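Local atomic coordinates of macrophage migration inhibitory factor-like protein (Leishmania major, PDB entry 3FWT), a protein that belongs to the macrophage migration inhibitory factor family, small alpha/beta proteins that assemble as trimers with helices packed on beta-sheets. Residues V28-D33 and T75-Y80; M96-I101 and I116-Y121. All coordinates share one frame; numbering follows the deposited sequence.

Interaction 1 of 2, residues V28-D33 and T75-Y80; sequences VSVSLD and TAPAAY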
ATOM      1  N   VAL A  28       4.097   7.019  -8.654  1.00  7.99           N
ATOM      2  CA  VAL A  28       4.203   8.219  -9.484  1.00  9.04           C
ATOM      3  C   VAL A  28       3.387   8.099 -10.760  1.00 11.34           C
ATOM      4  O   VAL A  28       3.231   7.011 -11.305  1.00  7.90           O
ATOM      5  CB  VAL A  28       5.654   8.628  -9.751  1.00  9.13           C
ATOM      6  CG1 VAL A  28       6.359   8.782  -8.415  1.00 10.57           C
ATOM      7  CG2 VAL A  28       6.505   7.618 -10.587  1.00  4.10           C
ATOM      8  N   SER A  29       2.800   9.230 -11.186  1.00 11.16           N
ATOM      9  CA  SER A  29       2.026   9.236 -12.438  1.00 11.13           C
ATOM     10  C   SER A  29       2.880   9.382 -13.697  1.00 11.03           C
ATOM     11  O   SER A  29       2.413   9.058 -14.785  1.00 12.03           O
ATOM     12  CB  SER A  29       0.980  10.317 -12.416  1.00 11.88           C
ATOM     13  OG  SER A  29       1.595  11.541 -12.038  1.00 12.67           O
ATOM     14  N   VAL A  30       4.139   9.791 -13.547  1.00  9.53           N
ATOM     15  CA  VAL A  30       5.107   9.811 -14.646  1.00 10.74           C
ATOM     16  C   VAL A  30       5.766   8.441 -14.913  1.00 12.35           C
ATOM     17  O   VAL A  30       5.669   7.522 -14.122  1.00 13.41           O
ATOM     18  CB  VAL A  30       6.268  10.784 -14.340  1.00 11.27           C
ATOM     19  CG1 VAL A  30       5.771  12.108 -13.857  1.00 13.25           C
ATOM     20  CG2 VAL A  30       7.206  10.206 -13.229  1.00  7.93           C
ATOM     21  N   SER A  31       6.461   8.325 -16.039  1.00 12.02           N
ATOM     22  CA  SER A  31       7.162   7.115 -16.366  1.00 14.54           C
ATOM     23  C   SER A  31       8.572   7.221 -15.801  1.00 13.92           C
ATOM     24  O   SER A  31       9.146   8.305 -15.809  1.00 15.76           O
ATOM     25  CB  SER A  31       7.176   6.975 -17.897  1.00 16.16           C
ATOM     26  OG  SER A  31       8.002   5.927 -18.324  1.00 20.37           O
ATOM     27  N   LEU A  32       9.131   6.150 -15.265  1.00 12.60           N
ATOM     28  CA  LEU A  32      10.477   6.247 -14.697  1.00 15.87           C
ATOM     29  C   LEU A  32      11.296   5.324 -15.571  1.00 16.47           C
ATOM     30  O   LEU A  32      10.744   4.396 -16.167  1.00 18.27           O
ATOM     31  CB  LEU A  32      10.499   5.716 -13.260  1.00 14.41           C
ATOM     32  CG  LEU A  32       9.733   6.512 -12.258  1.00 19.24           C
ATOM     33  CD1 LEU A  32       9.734   5.690 -10.899  1.00 18.27           C
ATOM     34  CD2 LEU A  32      10.380   7.818 -12.133  1.00 17.73           C
ATOM     35  N   ASP A  33      12.583   5.563 -15.713  1.00 17.68           N
ATOM     36  CA  ASP A  33      13.392   4.565 -16.411  1.00 15.61           C
ATOM     37  C   ASP A  33      14.343   3.949 -15.432  1.00 14.99           C
ATOM     38  O   ASP A  33      14.320   4.258 -14.233  1.00 14.32           O
ATOM     39  CB  ASP A  33      14.158   5.147 -17.592  1.00 15.54           C
ATOM     40  CG  ASP A  33      15.060   6.348 -17.183  1.00 16.08           C
ATOM     41  OD1 ASP A  33      15.422   6.475 -15.969  1.00 14.25           O
ATOM     42  OD2 ASP A  33      15.372   7.144 -18.085  1.00 15.82           O
ATOM     43  N   THR A  75      -4.690  16.135 -12.828  1.00 16.18           N
ATOM     44  CA  THR A  75      -3.824  14.978 -13.006  1.00 15.11           C
ATOM     45  C   THR A  75      -2.422  15.269 -13.525  1.00 15.00           C
ATOM     46  O   THR A  75      -1.768  14.367 -14.027  1.00 14.95           O
ATOM     47  CB  THR A  75      -4.577  13.872 -13.772  1.00 17.26           C
ATOM     48  OG1 THR A  75      -5.157  14.450 -14.924  1.00 17.69           O
ATOM     49  CG2 THR A  75      -5.692  13.356 -12.871  1.00 19.01           C
ATOM     50  N   ALA A  76      -1.899  16.508 -13.360  1.00 11.76           N
ATOM     51  CA  ALA A  76      -0.482  16.718 -13.651  1.00 12.79           C
ATOM     52  C   ALA A  76       0.334  15.826 -12.718  1.00 11.64           C
ATOM     53  O   ALA A  76      -0.209  15.409 -11.688  1.00 12.09           O
ATOM     54  CB  ALA A  76      -0.086  18.221 -13.451  1.00 11.25           C
ATOM     55  N   PRO A  77       1.610  15.572 -13.054  1.00 12.97           N
ATOM     56  CA  PRO A  77       2.481  14.643 -12.342  1.00 11.68           C
ATOM     57  C   PRO A  77       2.424  14.925 -10.821  1.00 12.51           C
ATOM     58  O   PRO A  77       2.493  16.089 -10.366  1.00 12.87           O
ATOM     59  CB  PRO A  77       3.861  14.962 -12.887  1.00 11.69           C
ATOM     60  CG  PRO A  77       3.620  15.357 -14.239  1.00 12.23           C
ATOM     61  CD  PRO A  77       2.271  16.080 -14.280  1.00 13.07           C
ATOM     62  N   ALA A  78       2.183  13.879 -10.062  1.00 10.79           N
ATOM     63  CA  ALA A  78       2.189  13.958  -8.624  1.00 10.38           C
ATOM     64  C   ALA A  78       2.799  12.627  -8.090  1.00 12.53           C
ATOM     65  O   ALA A  78       2.977  11.640  -8.842  1.00  8.91           O
ATOM     66  CB  ALA A  78       0.720  14.057  -8.175  1.00 10.91           C
ATOM     67  N   ALA A  79       3.125  12.592  -6.803  1.00 11.73           N
ATOM     68  CA  ALA A  79       3.754  11.404  -6.250  1.00 11.56           C
ATOM     69  C   ALA A  79       3.186  11.074  -4.894  1.00 13.65           C
ATOM     70  O   ALA A  79       2.801  11.986  -4.150  1.00 15.11           O
ATOM     71  CB  ALA A  79       5.300  11.651  -6.108  1.00 11.31           C
ATOM     72  N   TYR A  80       3.226   9.790  -4.509  1.00 12.64           N
ATOM     73  CA  TYR A  80       2.886   9.402  -3.116  1.00 12.66           C
ATOM     74  C   TYR A  80       3.943   8.410  -2.706  1.00 12.93           C
ATOM     75  O   TYR A  80       4.261   7.479  -3.501  1.00 10.62           O
ATOM     76  CB  TYR A  80       1.472   8.767  -3.079  1.00 10.97           C
ATOM     77  CG  TYR A  80       1.227   7.872  -1.904  1.00 14.04           C
ATOM     78  CD1 TYR A  80       0.736   8.357  -0.696  1.00 14.99           C
ATOM     79  CD2 TYR A  80       1.533   6.531  -1.983  1.00 17.27           C
ATOM     80  CE1 TYR A  80       0.512   7.475   0.374  1.00 18.27           C
ATOM     81  CE2 TYR A  80       1.325   5.667  -0.920  1.00 12.72           C
ATOM     82  CZ  TYR A  80       0.810   6.157   0.248  1.00 17.53           C
ATOM     83  OH  TYR A  80       0.688   5.282   1.331  1.00 21.38           O
TER
HETATM   84  O   HOH W   1      -0.717  12.837 -11.297  1.00 19.51           O
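Val30 lays its CG1 methyl against the ring of Pro77, with Val30 CG1 3.6 Å from Pro77 CB and the two side chains crossing at about a right angle. This is the place where two antiparallel neighbours of the MIF-fold sheet part company: strand 22-28 is ending and turning toward helix 34-52, while the chain of 75-80 is only just entering strand 79-85. The last rung is Val28 with Ala79, an antiparallel non-hydrogen-bonded pair with CA atoms 4.6 Å apart. Both side chains rise from the same face of the sheet, and Val28 CG1 touches Ala79 CB at 3.8 Å. Helix 92-109 lies on that face, its Ile105 against Ala79; further along, its Cys109 meets Val30 of the loop.

One step further the ladder frays: Ser29 N still reaches Ala78 O, but at 3.4 Å the bond is weak, although nearly straight (163°). Beyond it water takes over. With chi1 at 50°, Ser29 OG is tucked between its own backbone N and carbonyl carbon and comes within 3.2 Å of Pro77 CA. A water molecule bridges the gap, hydrogen-bonded to Ser29 OG and, probably as donor, to Ala76 O. The water lies 2.7 Å from Ala76 O, which also accepts from Arg115 NH2.

Interaction 2 of 2, residues M96-I101 and I116-Y121; sequences MMTPRI and IYVFYY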
ATOM      1  N   MET A  96      12.655  14.898   9.352  1.00 21.10           N
ATOM      2  CA  MET A  96      13.912  15.113   8.643  1.00 22.16           C
ATOM      3  C   MET A  96      13.920  14.431   7.255  1.00 20.17           C
ATOM      4  O   MET A  96      14.568  14.904   6.285  1.00 21.29           O
ATOM      5  CB  MET A  96      15.115  14.651   9.460  1.00 21.45           C
ATOM      6  CG  MET A  96      15.400  15.402  10.752  1.00 25.11           C
ATOM      7  SD  MET A  96      15.769  17.160  10.469  1.00 28.77           S
ATOM      8  CE  MET A  96      14.227  17.696  11.127  1.00 21.36           C
ATOM      9  N   MET A  97      13.145  13.359   7.149  1.00 19.43           N
ATOM     10  CA  MET A  97      13.204  12.533   5.957  1.00 19.00           C
ATOM     11  C   MET A  97      12.385  13.154   4.824  1.00 17.24           C
ATOM     12  O   MET A  97      12.776  13.128   3.688  1.00 17.11           O
ATOM     13  CB  MET A  97      12.687  11.151   6.303  1.00 19.74           C
ATOM     14  CG  MET A  97      13.654  10.354   7.201  1.00 20.61           C
ATOM     15  SD  MET A  97      13.022   8.757   7.669  1.00 25.75           S
ATOM     16  CE  MET A  97      13.296   7.839   6.108  1.00 16.07           C
ATOM     17  N   THR A  98      11.211  13.663   5.139  1.00 18.14           N
ATOM     18  CA  THR A  98      10.288  14.131   4.104  1.00 16.94           C
ATOM     19  C   THR A  98      10.906  15.125   3.114  1.00 17.64           C
ATOM     20  O   THR A  98      10.809  14.948   1.894  1.00 15.51           O
ATOM     21  CB  THR A  98       9.077  14.692   4.800  1.00 17.27           C
ATOM     22  OG1 THR A  98       8.356  13.611   5.399  1.00 14.90           O
ATOM     23  CG2 THR A  98       8.165  15.508   3.869  1.00 16.66           C
ATOM     24  N   PRO A  99      11.577  16.170   3.627  1.00 17.54           N
ATOM     25  CA  PRO A  99      12.087  17.125   2.669  1.00 17.92           C
ATOM     26  C   PRO A  99      13.153  16.498   1.753  1.00 17.11           C
ATOM     27  O   PRO A  99      13.265  16.903   0.604  1.00 16.67           O
ATOM     28  CB  PRO A  99      12.648  18.277   3.546  1.00 17.85           C
ATOM     29  CG  PRO A  99      12.463  17.855   4.979  1.00 17.77           C
ATOM     30  CD  PRO A  99      11.517  16.686   5.005  1.00 19.60           C
ATOM     31  N   ARG A 100      13.910  15.515   2.245  1.00 16.53           N
ATOM     32  CA  ARG A 100      14.898  14.820   1.400  1.00 17.12           C
ATOM     33  C   ARG A 100      14.237  13.916   0.368  1.00 17.04           C
ATOM     34  O   ARG A 100      14.606  13.980  -0.796  1.00 14.00           O
ATOM     35  CB  ARG A 100      15.938  14.089   2.246  1.00 18.23           C
ATOM     36  CG  ARG A 100      16.633  15.100   3.222  1.00 21.52           C
ATOM     37  CD  ARG A 100      17.633  14.436   4.085  1.00 18.29           C
ATOM     38  NE  ARG A 100      18.692  13.890   3.263  1.00 24.87           N
ATOM     39  CZ  ARG A 100      19.718  13.176   3.714  1.00 23.48           C
ATOM     40  NH1 ARG A 100      19.859  12.938   5.010  1.00 21.40           N
ATOM     41  NH2 ARG A 100      20.594  12.692   2.853  1.00 19.17           N
ATOM     42  N   ILE A 101      13.192  13.175   0.803  1.00 16.03           N
ATOM     43  CA  ILE A 101      12.485  12.302  -0.103  1.00 15.20           C
ATOM     44  C   ILE A 101      11.859  13.123  -1.219  1.00 15.71           C
ATOM     45  O   ILE A 101      12.054  12.808  -2.424  1.00 14.60           O
ATOM     46  CB  ILE A 101      11.445  11.511   0.691  1.00 16.35           C
ATOM     47  CG1 ILE A 101      12.192  10.445   1.542  1.00 12.93           C
ATOM     48  CG2 ILE A 101      10.333  10.862  -0.184  1.00 13.25           C
ATOM     49  CD1 ILE A 101      11.200   9.818   2.568  1.00 10.12           C
ATOM     50  N   ILE A 116       3.561  16.293  -3.769  1.00 13.43           N
ATOM     51  CA  ILE A 116       4.220  15.059  -3.270  1.00 15.04           C
ATOM     52  C   ILE A 116       3.675  14.762  -1.873  1.00 15.42           C
ATOM     53  O   ILE A 116       3.729  15.651  -0.987  1.00 15.20           O
ATOM     54  CB  ILE A 116       5.771  15.197  -3.177  1.00 14.43           C
ATOM     55  CG1 ILE A 116       6.389  15.356  -4.575  1.00 13.67           C
ATOM     56  CG2 ILE A 116       6.371  13.941  -2.505  1.00 15.46           C
ATOM     57  CD1 ILE A 116       7.939  15.806  -4.503  1.00 11.79           C
ATOM     58  N   TYR A 117       3.097  13.582  -1.662  1.00 15.78           N
ATOM     59  CA  TYR A 117       2.647  13.167  -0.309  1.00 15.88           C
ATOM     60  C   TYR A 117       3.605  12.091   0.210  1.00 16.23           C
ATOM     61  O   TYR A 117       4.020  11.172  -0.547  1.00 15.24           O
ATOM     62  CB  TYR A 117       1.222  12.615  -0.344  1.00 16.19           C
ATOM     63  CG  TYR A 117       0.111  13.576  -0.039  1.00 17.67           C
ATOM     64  CD1 TYR A 117       0.322  14.940  -0.041  1.00 17.98           C
ATOM     65  CD2 TYR A 117      -1.178  13.103   0.183  1.00 20.26           C
ATOM     66  CE1 TYR A 117      -0.675  15.796   0.249  1.00 20.08           C
ATOM     67  CE2 TYR A 117      -2.206  13.939   0.488  1.00 21.04           C
ATOM     68  CZ  TYR A 117      -1.945  15.283   0.507  1.00 22.32           C
ATOM     69  OH  TYR A 117      -2.940  16.114   0.816  1.00 20.93           O
ATOM     70  N   VAL A 118       4.043  12.206   1.463  1.00 14.46           N
ATOM     71  CA  VAL A 118       4.848  11.118   2.081  1.00 13.44           C
ATOM     72  C   VAL A 118       4.159  10.687   3.389  1.00 13.83           C
ATOM     73  O   VAL A 118       3.820  11.567   4.215  1.00 14.54           O
ATOM     74  CB  VAL A 118       6.290  11.530   2.348  1.00 13.93           C
ATOM     75  CG1 VAL A 118       7.196  10.282   2.786  1.00 16.04           C
ATOM     76  CG2 VAL A 118       6.884  12.168   1.084  1.00 13.67           C
ATOM     77  N   PHE A 119       3.844   9.386   3.528  1.00 14.57           N
ATOM     78  CA  PHE A 119       3.243   8.855   4.759  1.00 15.43           C
ATOM     79  C   PHE A 119       4.142   7.784   5.394  1.00 16.45           C
ATOM     80  O   PHE A 119       4.727   6.979   4.690  1.00 16.75           O
ATOM     81  CB  PHE A 119       1.914   8.173   4.467  1.00 13.60           C
ATOM     82  CG  PHE A 119       0.829   9.110   4.113  1.00 17.74           C
ATOM     83  CD1 PHE A 119       0.860   9.791   2.908  1.00 18.64           C
ATOM     84  CD2 PHE A 119      -0.270   9.257   4.932  1.00 20.66           C
ATOM     85  CE1 PHE A 119      -0.154  10.615   2.599  1.00 22.45           C
ATOM     86  CE2 PHE A 119      -1.290  10.110   4.602  1.00 18.76           C
ATOM     87  CZ  PHE A 119      -1.214  10.779   3.431  1.00 21.42           C
ATOM     88  N   TYR A 120       4.249   7.765   6.730  1.00 17.09           N
ATOM     89  CA  TYR A 120       5.112   6.815   7.397  1.00 15.70           C
ATOM     90  C   TYR A 120       4.261   5.875   8.280  1.00 16.54           C
ATOM     91  O   TYR A 120       3.377   6.312   9.100  1.00 15.54           O
ATOM     92  CB  TYR A 120       6.166   7.511   8.317  1.00 15.78           C
ATOM     93  CG  TYR A 120       7.028   8.505   7.608  1.00 13.58           C
ATOM     94  CD1 TYR A 120       6.492   9.653   7.110  1.00 15.30           C
ATOM     95  CD2 TYR A 120       8.365   8.233   7.343  1.00 11.76           C
ATOM     96  CE1 TYR A 120       7.277  10.563   6.434  1.00 15.69           C
ATOM     97  CE2 TYR A 120       9.145   9.095   6.703  1.00 15.89           C
ATOM     98  CZ  TYR A 120       8.607  10.275   6.240  1.00 11.00           C
ATOM     99  OH  TYR A 120       9.377  11.140   5.559  1.00 16.87           O
ATOM    100  N   TYR A 121       4.502   4.591   8.116  1.00 15.89           N
ATOM    101  CA  TYR A 121       3.837   3.602   8.959  1.00 17.09           C
ATOM    102  C   TYR A 121       4.878   2.682   9.595  1.00 17.40           C
ATOM    103  O   TYR A 121       6.015   2.568   9.150  1.00 16.51           O
ATOM    104  CB  TYR A 121       2.833   2.739   8.176  1.00 15.05           C
ATOM    105  CG  TYR A 121       1.760   3.567   7.539  1.00 18.93           C
ATOM    106  CD1 TYR A 121       1.844   3.931   6.204  1.00 18.90           C
ATOM    107  CD2 TYR A 121       0.670   4.008   8.267  1.00 15.85           C
ATOM    108  CE1 TYR A 121       0.890   4.756   5.647  1.00 21.29           C
ATOM    109  CE2 TYR A 121      -0.277   4.804   7.712  1.00 19.06           C
ATOM    110  CZ  TYR A 121      -0.188   5.184   6.407  1.00 18.60           C
ATOM    111  OH  TYR A 121      -1.179   5.981   5.881  1.00 18.74           O
TER
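Tyr120 reaches from strand 116-121 to helix 96-101 and meets it with the outer end of its ring. CB leaves the strand toward the helix, and chi1 of -56° sets CG anti to the carbonyl carbon. Further out, Tyr120 CE2 lies 4.0 Å from Met97 SD, a Met-aromatic contact in which the sulfur approaches obliquely, 5.3 Å from the ring centroid. Across the ring, CE1 passes 3.4 Å from Thr98 OG1, which sits at the edge near the ring plane. At the tip, Tyr120 OH and Thr98 OG1 share a hydrogen bond of 2.7 Å, and Asn132 ND2 of the second subunit is bonded to the same threonine oxygen. Two carbons of the helix also crowd the phenol oxygen: Met97 CB at 3.4 Å and Ile101 CD1 at 3.7 Å from Tyr120 OH. Ile101 also packs its CG2 on Val118 CG2. All five touching residues are buried. The axes of segments 96-101 and 116-121 make 145° between their N-to-C directions, roughly antiparallel; helix 92-109 is the connection in the beta-alpha-beta unit 79-85, 92-109, 116-128; helix 34-52 flanks it at Met97, and Val83 of strand 79-85 borders Tyr120.

In the fold
From the N terminus, strand 22-28 runs into interaction 1, which closes only after the chain has made helix 34-52 and strands 60-64 and 69-70 and returned at 75-80. Strand 79-85 then leads to helix 92-109, and interaction 2 closes the much shorter loop from 96-101 to 116-121. The two loops follow in series, neither nested nor crossed, with centres about 16 Å apart. Strands 79-85 and 116-128 are sheet neighbours and join them: Ala79 O lies 3.0 Å from Tyr117 N, a probable hydrogen bond, and the rings of Tyr80 and Phe119 pack together. Both contacts also touch the second subunit, whose strand extends the sheet at 117-119.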